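Local coordinates for protein phosphatase 2C (Toxoplasma gondii, PDB 3D8K), which probably catalyses the manganese-dependent removal of phosphate, by hydrolysis, from phosphoserine and phosphothreonine residues of proteins, at residues G40-R45 with N72-L77; E84-F89 with P252-F257; D158-K163 with F258-D263; R177-S182 with A284-Y289. All blocks are in the same frame, centred on the assembly; numbering follows the deposited sequence.

Contact 1: G40-R45 with N72-L77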
loop_
_atom_site.group_PDB
_atom_site.type_symbol
_atom_site.label_atom_id
_atom_site.label_comp_id
_atom_site.label_asym_id
_atom_site.label_seq_id
_atom_site.Cartn_x
_atom_site.Cartn_y
_atom_site.Cartn_z
ATOM N N GLY C 40 16.765 -13.042 -3.656
ATOM C CA GLY C 40 16.508 -12.081 -2.600
ATOM C C GLY C 40 16.174 -10.745 -3.240
ATOM O O GLY C 40 16.464 -10.545 -4.430
HETATM N N MSE C 41 15.577 -9.834 -2.474
HETATM C CA MSE C 41 15.209 -8.518 -2.982
HETATM C C MSE C 41 15.516 -7.413 -1.963
HETATM O O MSE C 41 14.844 -7.293 -0.940
HETATM C CB MSE C 41 13.719 -8.504 -3.324
HETATM C CG MSE C 41 13.219 -7.206 -3.924
HETATM SE SE MSE C 41 11.253 -7.300 -4.166
HETATM C CE MSE C 41 10.954 -5.378 -4.599
ATOM N N LEU C 42 16.543 -6.621 -2.232
ATOM C CA LEU C 42 16.914 -5.531 -1.333
ATOM C C LEU C 42 15.762 -4.549 -1.347
ATOM O O LEU C 42 15.220 -4.258 -2.422
ATOM C CB LEU C 42 18.160 -4.815 -1.845
ATOM C CG LEU C 42 19.391 -5.647 -2.183
ATOM C CD1 LEU C 42 20.434 -4.750 -2.862
ATOM C CD2 LEU C 42 19.923 -6.310 -0.908
ATOM N N ARG C 43 15.382 -4.017 -0.189
ATOM C CA ARG C 43 14.275 -3.078 -0.190
ATOM C C ARG C 43 14.650 -1.812 -0.925
ATOM O O ARG C 43 15.821 -1.434 -0.989
ATOM C CB ARG C 43 13.794 -2.764 1.231
ATOM C CG ARG C 43 14.763 -2.045 2.136
ATOM C CD ARG C 43 14.212 -2.010 3.563
ATOM N NE ARG C 43 14.407 -3.274 4.279
ATOM C CZ ARG C 43 13.701 -3.660 5.345
ATOM N NH1 ARG C 43 12.731 -2.892 5.829
ATOM N NH2 ARG C 43 13.979 -4.810 5.943
ATOM N N GLY C 44 13.642 -1.174 -1.506
ATOM C CA GLY C 44 13.861 0.048 -2.251
ATOM C C GLY C 44 14.612 -0.217 -3.537
ATOM O O GLY C 44 15.256 0.681 -4.067
ATOM N N ARG C 45 14.528 -1.446 -4.042
ATOM C CA ARG C 45 15.227 -1.814 -5.271
ATOM C C ARG C 45 14.515 -2.823 -6.180
ATOM O O ARG C 45 14.950 -3.968 -6.314
ATOM C CB ARG C 45 16.627 -2.341 -4.931
ATOM C CG ARG C 45 17.655 -1.267 -4.615
ATOM C CD ARG C 45 19.019 -1.884 -4.293
ATOM N NE ARG C 45 20.098 -0.897 -4.340
ATOM C CZ ARG C 45 20.148 0.179 -3.569
ATOM N NH1 ARG C 45 19.182 0.401 -2.692
ATOM N NH2 ARG C 45 21.149 1.035 -3.679
ATOM N N ASN C 72 21.165 -8.565 5.306
ATOM C CA ASN C 72 21.193 -7.517 6.329
ATOM C C ASN C 72 22.202 -6.474 5.869
ATOM O O ASN C 72 21.933 -5.276 5.884
ATOM C CB ASN C 72 21.663 -8.066 7.681
ATOM C CG ASN C 72 20.559 -8.752 8.460
ATOM O OD1 ASN C 72 20.820 -9.445 9.454
ATOM N ND2 ASN C 72 19.320 -8.562 8.020
ATOM N N TYR C 73 23.375 -6.942 5.469
ATOM C CA TYR C 73 24.411 -6.047 5.014
ATOM C C TYR C 73 24.079 -5.466 3.647
ATOM O O TYR C 73 24.205 -4.267 3.437
ATOM C CB TYR C 73 25.749 -6.780 4.974
ATOM C CG TYR C 73 26.213 -7.220 6.344
ATOM C CD1 TYR C 73 25.573 -8.266 7.017
ATOM C CD2 TYR C 73 27.265 -6.560 6.995
ATOM C CE1 TYR C 73 25.963 -8.641 8.299
ATOM C CE2 TYR C 73 27.661 -6.929 8.278
ATOM C CZ TYR C 73 27.005 -7.969 8.920
ATOM O OH TYR C 73 27.392 -8.344 10.179
ATOM N N LEU C 74 23.644 -6.313 2.721
ATOM C CA LEU C 74 23.306 -5.846 1.378
ATOM C C LEU C 74 22.328 -4.660 1.348
ATOM O O LEU C 74 22.417 -3.795 0.469
ATOM C CB LEU C 74 22.784 -7.017 0.536
ATOM C CG LEU C 74 23.828 -7.610 -0.426
ATOM C CD1 LEU C 74 25.235 -7.382 0.106
ATOM C CD2 LEU C 74 23.554 -9.088 -0.639
ATOM N N ASN C 75 21.417 -4.601 2.315
ATOM C CA ASN C 75 20.477 -3.495 2.379
ATOM C C ASN C 75 21.160 -2.241 2.900
ATOM O O ASN C 75 20.515 -1.230 3.161
ATOM C CB ASN C 75 19.292 -3.854 3.269
ATOM C CG ASN C 75 18.227 -4.610 2.522
ATOM O OD1 ASN C 75 17.677 -4.115 1.531
ATOM N ND2 ASN C 75 17.928 -5.819 2.978
ATOM N N ASP C 76 22.474 -2.313 3.053
ATOM C CA ASP C 76 23.243 -1.181 3.531
ATOM C C ASP C 76 24.016 -0.550 2.387
ATOM O O ASP C 76 24.590 0.530 2.540
ATOM C CB ASP C 76 24.184 -1.624 4.644
ATOM C CG ASP C 76 23.454 -1.865 5.956
ATOM O OD1 ASP C 76 23.841 -2.796 6.710
ATOM O OD2 ASP C 76 22.498 -1.110 6.234
ATOM N N LEU C 77 24.020 -1.221 1.238
ATOM C CA LEU C 77 24.694 -0.703 0.048
ATOM C C LEU C 77 24.027 0.613 -0.347
ATOM O O LEU C 77 22.809 0.656 -0.569
ATOM C CB LEU C 77 24.559 -1.689 -1.119
ATOM C CG LEU C 77 25.293 -3.022 -1.025
ATOM C CD1 LEU C 77 24.770 -3.966 -2.094
ATOM C CD2 LEU C 77 26.784 -2.790 -1.172
#

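Contact 2: E84-F89 with P252-F257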
loop_
_atom_site.group_PDB
_atom_site.type_symbol
_atom_site.label_atom_id
_atom_site.label_comp_id
_atom_site.label_asym_id
_atom_site.label_seq_id
_atom_site.Cartn_x
_atom_site.Cartn_y
_atom_site.Cartn_z
ATOM N N GLU C 84 30.991 -0.005 -2.979
ATOM C CA GLU C 84 29.954 -0.316 -2.004
ATOM C C GLU C 84 29.870 -1.809 -1.671
ATOM O O GLU C 84 29.593 -2.171 -0.536
ATOM C CB GLU C 84 28.603 0.184 -2.504
ATOM C CG GLU C 84 27.721 0.718 -1.397
ATOM C CD GLU C 84 28.329 1.931 -0.712
ATOM O OE1 GLU C 84 28.556 2.953 -1.392
ATOM O OE2 GLU C 84 28.583 1.861 0.507
ATOM N N ILE C 85 30.116 -2.668 -2.655
ATOM C CA ILE C 85 30.052 -4.106 -2.438
ATOM C C ILE C 85 31.255 -4.607 -1.636
ATOM O O ILE C 85 31.139 -5.532 -0.825
ATOM C CB ILE C 85 29.991 -4.870 -3.785
ATOM C CG1 ILE C 85 28.715 -4.500 -4.547
ATOM C CG2 ILE C 85 30.000 -6.363 -3.542
ATOM C CD1 ILE C 85 28.633 -5.093 -5.963
ATOM N N THR C 86 32.411 -3.997 -1.874
ATOM C CA THR C 86 33.638 -4.372 -1.183
ATOM C C THR C 86 33.569 -3.997 0.296
ATOM O O THR C 86 34.012 -4.747 1.164
ATOM C CB THR C 86 34.855 -3.675 -1.824
ATOM O OG1 THR C 86 35.103 -4.245 -3.113
ATOM C CG2 THR C 86 36.085 -3.832 -0.960
ATOM N N ARG C 87 32.998 -2.830 0.563
ATOM C CA ARG C 87 32.873 -2.308 1.917
ATOM C C ARG C 87 32.027 -3.192 2.812
ATOM O O ARG C 87 32.326 -3.368 3.989
ATOM C CB ARG C 87 32.274 -0.910 1.870
ATOM C CG ARG C 87 32.038 -0.302 3.219
ATOM C CD ARG C 87 31.199 0.953 3.101
ATOM N NE ARG C 87 31.921 2.031 2.439
ATOM C CZ ARG C 87 32.974 2.642 2.960
ATOM N NH1 ARG C 87 33.426 2.275 4.152
ATOM N NH2 ARG C 87 33.565 3.625 2.290
ATOM N N GLN C 88 30.969 -3.756 2.249
ATOM C CA GLN C 88 30.083 -4.612 3.020
ATOM C C GLN C 88 30.778 -5.941 3.316
ATOM O O GLN C 88 30.575 -6.543 4.378
ATOM C CB GLN C 88 28.786 -4.833 2.245
ATOM C CG GLN C 88 27.534 -4.672 3.084
ATOM C CD GLN C 88 27.523 -3.390 3.904
ATOM O OE1 GLN C 88 27.793 -2.303 3.394
ATOM N NE2 GLN C 88 27.193 -3.515 5.179
ATOM N N PHE C 89 31.597 -6.395 2.373
ATOM C CA PHE C 89 32.326 -7.638 2.570
ATOM C C PHE C 89 33.201 -7.449 3.792
ATOM O O PHE C 89 33.415 -8.384 4.559
ATOM C CB PHE C 89 33.201 -7.959 1.360
ATOM C CG PHE C 89 32.554 -8.876 0.374
ATOM C CD1 PHE C 89 31.460 -8.452 -0.382
ATOM C CD2 PHE C 89 33.016 -10.188 0.219
ATOM C CE1 PHE C 89 30.824 -9.322 -1.279
ATOM C CE2 PHE C 89 32.391 -11.069 -0.675
ATOM C CZ PHE C 89 31.290 -10.632 -1.425
ATOM N N PRO C 252 36.614 -9.199 -2.180
ATOM C CA PRO C 252 36.124 -9.848 -3.389
ATOM C C PRO C 252 36.566 -9.222 -4.691
ATOM O O PRO C 252 36.952 -8.051 -4.754
ATOM C CB PRO C 252 34.621 -9.769 -3.223
ATOM C CG PRO C 252 34.462 -8.415 -2.640
ATOM C CD PRO C 252 35.542 -8.397 -1.566
ATOM N N ASP C 253 36.504 -10.056 -5.723
ATOM C CA ASP C 253 36.815 -9.696 -7.098
ATOM C C ASP C 253 35.446 -9.308 -7.644
ATOM O O ASP C 253 34.572 -10.150 -7.774
ATOM C CB ASP C 253 37.383 -10.924 -7.824
ATOM C CG ASP C 253 37.198 -10.864 -9.332
ATOM O OD1 ASP C 253 37.464 -9.786 -9.910
ATOM O OD2 ASP C 253 36.802 -11.901 -9.937
ATOM N N VAL C 254 35.247 -8.026 -7.915
ATOM C CA VAL C 254 33.973 -7.548 -8.426
ATOM C C VAL C 254 34.008 -7.211 -9.919
ATOM O O VAL C 254 34.728 -6.313 -10.342
ATOM C CB VAL C 254 33.518 -6.292 -7.669
ATOM C CG1 VAL C 254 32.151 -5.846 -8.176
ATOM C CG2 VAL C 254 33.468 -6.575 -6.176
ATOM N N THR C 255 33.213 -7.919 -10.710
ATOM C CA THR C 255 33.157 -7.687 -12.150
ATOM C C THR C 255 31.756 -7.257 -12.568
ATOM O O THR C 255 30.788 -7.499 -11.841
ATOM C CB THR C 255 33.532 -8.965 -12.934
ATOM O OG1 THR C 255 32.709 -10.059 -12.503
ATOM C CG2 THR C 255 34.988 -9.323 -12.713
ATOM N N THR C 256 31.645 -6.618 -13.733
ATOM C CA THR C 256 30.343 -6.181 -14.237
ATOM C C THR C 256 30.203 -6.532 -15.716
ATOM O O THR C 256 31.147 -6.371 -16.484
ATOM C CB THR C 256 30.153 -4.669 -14.078
ATOM O OG1 THR C 256 30.479 -4.283 -12.742
ATOM C CG2 THR C 256 28.709 -4.289 -14.349
ATOM N N PHE C 257 29.027 -7.024 -16.101
ATOM C CA PHE C 257 28.732 -7.417 -17.479
ATOM C C PHE C 257 27.267 -7.114 -17.797
ATOM O O PHE C 257 26.448 -6.961 -16.899
ATOM C CB PHE C 257 28.889 -8.929 -17.679
ATOM C CG PHE C 257 30.281 -9.465 -17.464
ATOM C CD1 PHE C 257 30.882 -9.427 -16.206
ATOM C CD2 PHE C 257 30.963 -10.088 -18.513
ATOM C CE1 PHE C 257 32.125 -10.000 -15.996
ATOM C CE2 PHE C 257 32.209 -10.665 -18.303
ATOM C CZ PHE C 257 32.790 -10.621 -17.042
#

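Contact 3: D158-K163 with F258-D263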
loop_
_atom_site.group_PDB
_atom_site.type_symbol
_atom_site.label_atom_id
_atom_site.label_comp_id
_atom_site.label_asym_id
_atom_site.label_seq_id
_atom_site.Cartn_x
_atom_site.Cartn_y
_atom_site.Cartn_z
ATOM N N ASP C 158 22.067 0.329 -30.351
ATOM C CA ASP C 158 22.371 -1.092 -30.493
ATOM C C ASP C 158 21.054 -1.798 -30.815
ATOM O O ASP C 158 20.048 -1.597 -30.131
ATOM C CB ASP C 158 22.948 -1.651 -29.186
ATOM C CG ASP C 158 23.525 -3.049 -29.345
ATOM O OD1 ASP C 158 23.086 -3.783 -30.261
ATOM O OD2 ASP C 158 24.409 -3.418 -28.544
ATOM N N PRO C 159 21.039 -2.621 -31.871
ATOM C CA PRO C 159 19.837 -3.353 -32.277
ATOM C C PRO C 159 19.411 -4.332 -31.202
ATOM O O PRO C 159 18.288 -4.281 -30.702
ATOM C CB PRO C 159 20.285 -4.064 -33.547
ATOM C CG PRO C 159 21.333 -3.139 -34.098
ATOM C CD PRO C 159 22.111 -2.796 -32.862
ATOM N N ARG C 160 20.329 -5.225 -30.862
ATOM C CA ARG C 160 20.092 -6.227 -29.840
ATOM C C ARG C 160 19.623 -5.537 -28.562
ATOM O O ARG C 160 20.245 -4.588 -28.070
ATOM C CB ARG C 160 21.375 -6.994 -29.558
ATOM C CG ARG C 160 22.070 -7.517 -30.790
ATOM C CD ARG C 160 23.560 -7.651 -30.514
ATOM N NE ARG C 160 24.018 -9.023 -30.310
ATOM C CZ ARG C 160 23.371 -9.954 -29.616
ATOM N NH1 ARG C 160 22.206 -9.683 -29.046
ATOM N NH2 ARG C 160 23.906 -11.162 -29.476
ATOM N N ALA C 161 18.511 -6.021 -28.031
ATOM C CA ALA C 161 17.943 -5.450 -26.828
ATOM C C ALA C 161 17.540 -3.983 -27.027
ATOM O O ALA C 161 18.224 -3.050 -26.585
ATOM C CB ALA C 161 18.924 -5.584 -25.684
ATOM N N ALA C 162 16.440 -3.804 -27.750
ATOM C CA ALA C 162 15.853 -2.499 -27.983
ATOM C C ALA C 162 14.755 -2.577 -26.935
ATOM O O ALA C 162 13.966 -1.652 -26.743
ATOM C CB ALA C 162 15.264 -2.423 -29.374
ATOM N N LYS C 163 14.724 -3.728 -26.267
ATOM C CA LYS C 163 13.775 -4.020 -25.209
ATOM C C LYS C 163 14.542 -4.150 -23.897
ATOM O O LYS C 163 14.073 -4.780 -22.945
ATOM C CB LYS C 163 13.012 -5.317 -25.506
ATOM C CG LYS C 163 11.859 -5.162 -26.502
ATOM C CD LYS C 163 11.213 -6.514 -26.831
ATOM C CE LYS C 163 9.878 -6.374 -27.586
ATOM N NZ LYS C 163 8.712 -6.064 -26.701
ATOM N N PHE C 258 26.931 -7.039 -19.077
ATOM C CA PHE C 258 25.541 -6.833 -19.457
ATOM C C PHE C 258 25.145 -8.074 -20.236
ATOM O O PHE C 258 25.993 -8.737 -20.821
ATOM C CB PHE C 258 25.358 -5.594 -20.328
ATOM C CG PHE C 258 25.980 -5.706 -21.670
ATOM C CD1 PHE C 258 27.358 -5.692 -21.815
ATOM C CD2 PHE C 258 25.189 -5.843 -22.797
ATOM C CE1 PHE C 258 27.942 -5.816 -23.066
ATOM C CE2 PHE C 258 25.760 -5.970 -24.058
ATOM C CZ PHE C 258 27.146 -5.955 -24.193
ATOM N N ALA C 259 23.863 -8.401 -20.221
ATOM C CA ALA C 259 23.367 -9.568 -20.923
ATOM C C ALA C 259 22.092 -9.181 -21.607
ATOM O O ALA C 259 21.304 -8.407 -21.076
ATOM C CB ALA C 259 23.092 -10.685 -19.962
ATOM N N TYR C 260 21.888 -9.736 -22.791
ATOM C CA TYR C 260 20.702 -9.448 -23.572
ATOM C C TYR C 260 19.596 -10.372 -23.102
ATOM O O TYR C 260 19.878 -11.421 -22.530
ATOM C CB TYR C 260 21.007 -9.696 -25.053
ATOM C CG TYR C 260 21.987 -8.719 -25.685
ATOM C CD1 TYR C 260 21.678 -7.369 -25.786
ATOM C CD2 TYR C 260 23.202 -9.158 -26.231
ATOM C CE1 TYR C 260 22.543 -6.471 -26.412
ATOM C CE2 TYR C 260 24.078 -8.270 -26.866
ATOM C CZ TYR C 260 23.741 -6.920 -26.955
ATOM O OH TYR C 260 24.579 -6.012 -27.604
ATOM N N PRO C 261 18.321 -9.981 -23.289
ATOM C CA PRO C 261 17.224 -10.858 -22.864
ATOM C C PRO C 261 17.376 -12.137 -23.681
ATOM O O PRO C 261 17.743 -12.087 -24.857
ATOM C CB PRO C 261 15.988 -10.066 -23.240
ATOM C CG PRO C 261 16.415 -8.680 -23.006
ATOM C CD PRO C 261 17.810 -8.637 -23.598
ATOM N N GLY C 262 17.117 -13.278 -23.061
ATOM C CA GLY C 262 17.289 -14.525 -23.766
ATOM C C GLY C 262 18.536 -15.199 -23.242
ATOM O O GLY C 262 18.722 -16.398 -23.441
ATOM N N ASP C 263 19.401 -14.431 -22.574
ATOM C CA ASP C 263 20.625 -14.991 -21.996
ATOM C C ASP C 263 20.323 -15.664 -20.641
ATOM O O ASP C 263 19.264 -15.437 -20.046
ATOM C CB ASP C 263 21.702 -13.906 -21.805
ATOM C CG ASP C 263 22.278 -13.383 -23.133
ATOM O OD1 ASP C 263 22.297 -14.131 -24.127
ATOM O OD2 ASP C 263 22.734 -12.220 -23.175
#

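Contact 4: R177-S182 with A284-Y289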
loop_
_atom_site.group_PDB
_atom_site.type_symbol
_atom_site.label_atom_id
_atom_site.label_comp_id
_atom_site.label_asym_id
_atom_site.label_seq_id
_atom_site.Cartn_x
_atom_site.Cartn_y
_atom_site.Cartn_z
ATOM N N ARG C 177 32.338 -20.712 -9.280
ATOM C CA ARG C 177 32.373 -20.202 -10.645
ATOM C C ARG C 177 31.015 -19.717 -11.108
ATOM O O ARG C 177 29.977 -20.228 -10.693
ATOM C CB ARG C 177 32.921 -21.277 -11.583
ATOM C CG ARG C 177 34.147 -21.954 -11.001
ATOM C CD ARG C 177 34.922 -22.775 -12.003
ATOM N NE ARG C 177 35.914 -21.974 -12.720
ATOM C CZ ARG C 177 37.040 -22.471 -13.233
ATOM N NH1 ARG C 177 37.315 -23.763 -13.102
ATOM N NH2 ARG C 177 37.891 -21.679 -13.878
ATOM N N CYS C 178 31.039 -18.716 -11.976
ATOM C CA CYS C 178 29.824 -18.108 -12.486
ATOM C C CYS C 178 29.985 -17.818 -13.980
ATOM O O CYS C 178 30.887 -17.082 -14.372
ATOM C CB CYS C 178 29.579 -16.820 -11.711
ATOM S SG CYS C 178 28.115 -15.937 -12.179
ATOM N N VAL C 179 29.123 -18.389 -14.816
ATOM C CA VAL C 179 29.248 -18.164 -16.253
ATOM C C VAL C 179 28.002 -17.607 -16.929
ATOM O O VAL C 179 26.876 -17.862 -16.498
ATOM C CB VAL C 179 29.651 -19.456 -16.989
ATOM C CG1 VAL C 179 30.752 -20.151 -16.227
ATOM C CG2 VAL C 179 28.455 -20.358 -17.156
ATOM N N LEU C 180 28.216 -16.847 -17.997
ATOM C CA LEU C 180 27.114 -16.246 -18.740
ATOM C C LEU C 180 26.873 -17.017 -20.029
ATOM O O LEU C 180 27.806 -17.244 -20.804
ATOM C CB LEU C 180 27.437 -14.788 -19.088
ATOM C CG LEU C 180 26.308 -13.749 -19.220
ATOM C CD1 LEU C 180 26.590 -12.827 -20.400
ATOM C CD2 LEU C 180 24.968 -14.434 -19.401
ATOM N N LYS C 181 25.631 -17.430 -20.255
ATOM C CA LYS C 181 25.290 -18.151 -21.479
ATOM C C LYS C 181 24.567 -17.211 -22.417
ATOM O O LYS C 181 23.728 -16.411 -21.997
ATOM C CB LYS C 181 24.358 -19.341 -21.215
ATOM C CG LYS C 181 25.027 -20.616 -20.763
ATOM C CD LYS C 181 24.019 -21.759 -20.690
ATOM C CE LYS C 181 23.592 -22.236 -22.068
ATOM N NZ LYS C 181 24.757 -22.603 -22.932
ATOM N N SER C 182 24.884 -17.321 -23.697
ATOM C CA SER C 182 24.247 -16.498 -24.708
ATOM C C SER C 182 24.278 -17.312 -25.990
ATOM O O SER C 182 25.338 -17.462 -26.615
ATOM C CB SER C 182 25.011 -15.184 -24.884
ATOM O OG SER C 182 24.213 -14.208 -25.528
ATOM N N ALA C 284 32.595 -25.021 -22.403
ATOM C CA ALA C 284 32.078 -25.848 -23.478
ATOM C C ALA C 284 30.826 -26.561 -22.991
ATOM O O ALA C 284 29.737 -26.351 -23.529
ATOM C CB ALA C 284 33.135 -26.850 -23.919
ATOM N N ALA C 285 30.980 -27.375 -21.952
ATOM C CA ALA C 285 29.864 -28.123 -21.389
ATOM C C ALA C 285 28.642 -27.247 -21.114
ATOM O O ALA C 285 27.548 -27.504 -21.623
ATOM C CB ALA C 285 30.301 -28.817 -20.113
ATOM N N ILE C 286 28.822 -26.220 -20.297
ATOM C CA ILE C 286 27.721 -25.332 -19.971
ATOM C C ILE C 286 27.103 -24.749 -21.234
ATOM O O ILE C 286 25.932 -24.354 -21.241
ATOM C CB ILE C 286 28.193 -24.211 -19.022
ATOM C CG1 ILE C 286 28.469 -24.818 -17.645
ATOM C CG2 ILE C 286 27.150 -23.110 -18.923
ATOM C CD1 ILE C 286 29.498 -24.077 -16.831
ATOM N N ALA C 287 27.881 -24.708 -22.306
ATOM C CA ALA C 287 27.368 -24.187 -23.562
ATOM C C ALA C 287 26.386 -25.194 -24.198
ATOM O O ALA C 287 25.469 -24.816 -24.918
ATOM C CB ALA C 287 28.509 -23.891 -24.496
ATOM N N LEU C 288 26.579 -26.478 -23.923
ATOM C CA LEU C 288 25.680 -27.501 -24.439
ATOM C C LEU C 288 24.283 -27.301 -23.843
ATOM O O LEU C 288 23.296 -27.287 -24.571
ATOM C CB LEU C 288 26.176 -28.898 -24.065
ATOM C CG LEU C 288 27.460 -29.469 -24.668
ATOM C CD1 LEU C 288 27.328 -29.608 -26.166
ATOM C CD2 LEU C 288 28.604 -28.581 -24.330
ATOM N N TYR C 289 24.220 -27.151 -22.519
ATOM C CA TYR C 289 22.972 -26.958 -21.761
ATOM C C TYR C 289 21.888 -26.136 -22.460
ATOM O O TYR C 289 22.165 -25.124 -23.096
ATOM C CB TYR C 289 23.286 -26.328 -20.393
ATOM C CG TYR C 289 24.074 -27.227 -19.471
ATOM C CD1 TYR C 289 24.875 -26.692 -18.463
ATOM C CD2 TYR C 289 24.032 -28.617 -19.612
ATOM C CE1 TYR C 289 25.623 -27.517 -17.618
ATOM C CE2 TYR C 289 24.774 -29.452 -18.773
ATOM C CZ TYR C 289 25.568 -28.893 -17.781
ATOM O OH TYR C 289 26.311 -29.705 -16.952
#

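Contact 1: G40-R45 with N72-L77
Leu42 and Asn75 mark the closest backbone approach, their CA atoms 5.5 Å apart, where the type II turn from Leu42 to Arg45 meets the end of helix 61-74 and the type I turn from Leu74 to Leu77. Asn75, the first residue to leave helical geometry, reaches across with its amide. Its OD1 accepts the backbone N-H of Arg43 at 2.9 Å (Arg43 N to Asn75 OD1), with the donor in the carbonyl plane and a moderately bent angle of 140° at the hydrogen. On the other arm of the amide, ND2 makes a weak bond back to Met71 O, so both arms have a partner, which would favour this rotation of the amide. Arg43 passes Asn75 at about a right angle, its CG 3.6 Å from Asn75 OD1 and its guanidinium plane standing nearly upright on the amide. Apolar packing fills the buried side: with Leu42 CG beside its backbone N (chi1 -52°), methyl CD2 crosses over to Leu74 CB, and CD1 comes to 4.5 Å from Leu77 CD1 in a lighter touch. Beyond it, the Arg45 guanidinium lies obliquely near the carbonyl oxygen of Leu77. Around this junction, Leu42 and Leu74 both rest on Val50 of strand 48-55, Leu74 and Leu77 meet Phe111 of strand 106-115, and helix 82-97 packs against Tyr73, Asp76 and Leu77.

Contact 2: E84-F89 with P252-F257
Thr86 and Pro252 bring the two backbones nearest, with 6.4 Å between their CA atoms, where helix 82-97 passes the start of strand 253-259; farther along the strand the chains part. Ile85 and Phe89, one helical turn apart, both direct their side chains at the strand, with Thr86 beside them, while Pro252 and Val254 answer from the same face of the extended chain. The clearest pairing is a CH-pi contact. Pro252 CG sits 3.6 Å from the centroid of the Phe89 ring, only 10° off the ring normal, so the pyrrolidine lies over the middle of the aromatic face. Pro252 CD lies over the Phe89 CD2 side of the same face at 3.6 Å, and CB stands over CE2, which means that three carbons of one proline spread across one ring. A helix lying against a sheet fits the PP2C fold, a sandwich of two antiparallel sheets with helices packed on their outer sides; here strand 253-259 is an outermost strand of the six-stranded sheet within the chain. Val254 divides its branches between two partners. CG1, trans to the backbone N (chi1 -177°), meets Ile85 CD1 at 4.2 Å, whereas CG2 turns to Thr86, whose OG1 is 4.2 Å away and weakly hydrogen-bonded to Glu82 O. Phe230 adds a second ring next to Phe89, and on the helix side away from the strand Glu84 forms a salt bridge to Arg156 of the second subunit.

Contact 3: D158-K163 with F258-D263
Asp158 and Tyr260 supply the hydrogen bond that spans this contact: Tyr260 OH donates to Asp158 OD2 at 2.8 Å. The two side chains come from opposite directions, and the hydroxyl meets the syn side of the carboxylate, 30° out of its plane. Relative to the ring, OD2 lies in the plane at the edge, although the carboxylate itself stands almost perpendicular to the aromatic plane.

Over one face of the ring comes Arg160. Its CB makes a CH-pi contact 3.7 Å from the Tyr260 centroid, CD passes near the hydroxyl, and a bend at chi3 (105°) then lays the guanidinium over the CD2 and CE2 rim, its plane within 8° of the ring's. Arg160 thus covers one face from the phenol end back toward the ring's base.

Apolar packing is smaller. The Ala161 methyl comes to the edge of the ring near CD1 and also reaches Pro261 CD, 3.9 Å from Ala161 CB.

Bonds within 258-263 fix the backbone from which the tyrosine projects. A type II turn runs from Tyr260 to Asp263, closed by Asp263 N to Tyr260 O at 3.0 Å, and Asp263 OD2 returns to accept Tyr260 N at 2.7 Å; Arg126 forms a salt bridge to that same carboxylate oxygen.

A surface loop is therefore joined to the end of strand 253-259 largely through one aromatic side chain, whose hydroxyl donates to a carboxylate and whose face carries a guanidinium, a cation that would probably draw on the ring's electrons and make the hydroxyl a somewhat better donor to Asp158.

Contact 4: R177-S182 with A284-Y289
Val179 and Lys181 of strand 177-182 meet Ile286 where helix 279-288 lies on the eight-stranded sheet of the PP2C beta sandwich, an antiparallel array with a helix packed on its outer side. The short segments' axes approach to 9.1 Å and cross at -46°. Packing is tight around Ile286: its CG2 faces Val179 CG2 at 3.5 Å, the two side chains tip to tip, while CD1 reaches the same valine and Lys181 CG passes Ile286 CG2 at 3.8 Å. Toward the last turn of the helix the contact thins. The methyl of Ala287 is only grazed, Tyr289 lends its backbone oxygen to the neighbourhood of Lys181 CE but carries its ring off, and Leu288 points away from the strand on an exposed side. Between these two regions lies Lys181, a buried lysine bent at chi3 and chi4 (72° and 54°), a shape that brings its ammonium to the carbonyls at the helix C-terminus, where the helix dipole would probably favour a positive charge. The bond to Ala287 O is weak, at 3.1 Å from Lys181 NZ; the shorter one runs from Lys181 NZ to Ile286 O at 2.7 Å, with the donor tilted out of the carbonyl plane.

How the contacts relate
Burial and chemistry change together across the four contacts. Contact 2 is buried, with no hydrogen bond crossing it and mostly carbon atoms in touch; contacts 1 and 4 are partly buried and combine leucine, valine or isoleucine packing with bonds to a backbone N-H or carbonyl; contact 3, at the surface, depends on a phenol, a carboxylate and a guanidinium. Contacts 1 and 2 touch through helices 61-74 and 82-97, consecutive in the chain, and both reach the six-stranded sheet. Contacts 2 and 3 divide strand 253-259 between its beginning and its end. Contact 4 belongs to the other sheet, yet meets contact 3 through Asp263 and Ser182, and lies across the chain's centre from contacts 1 and 2.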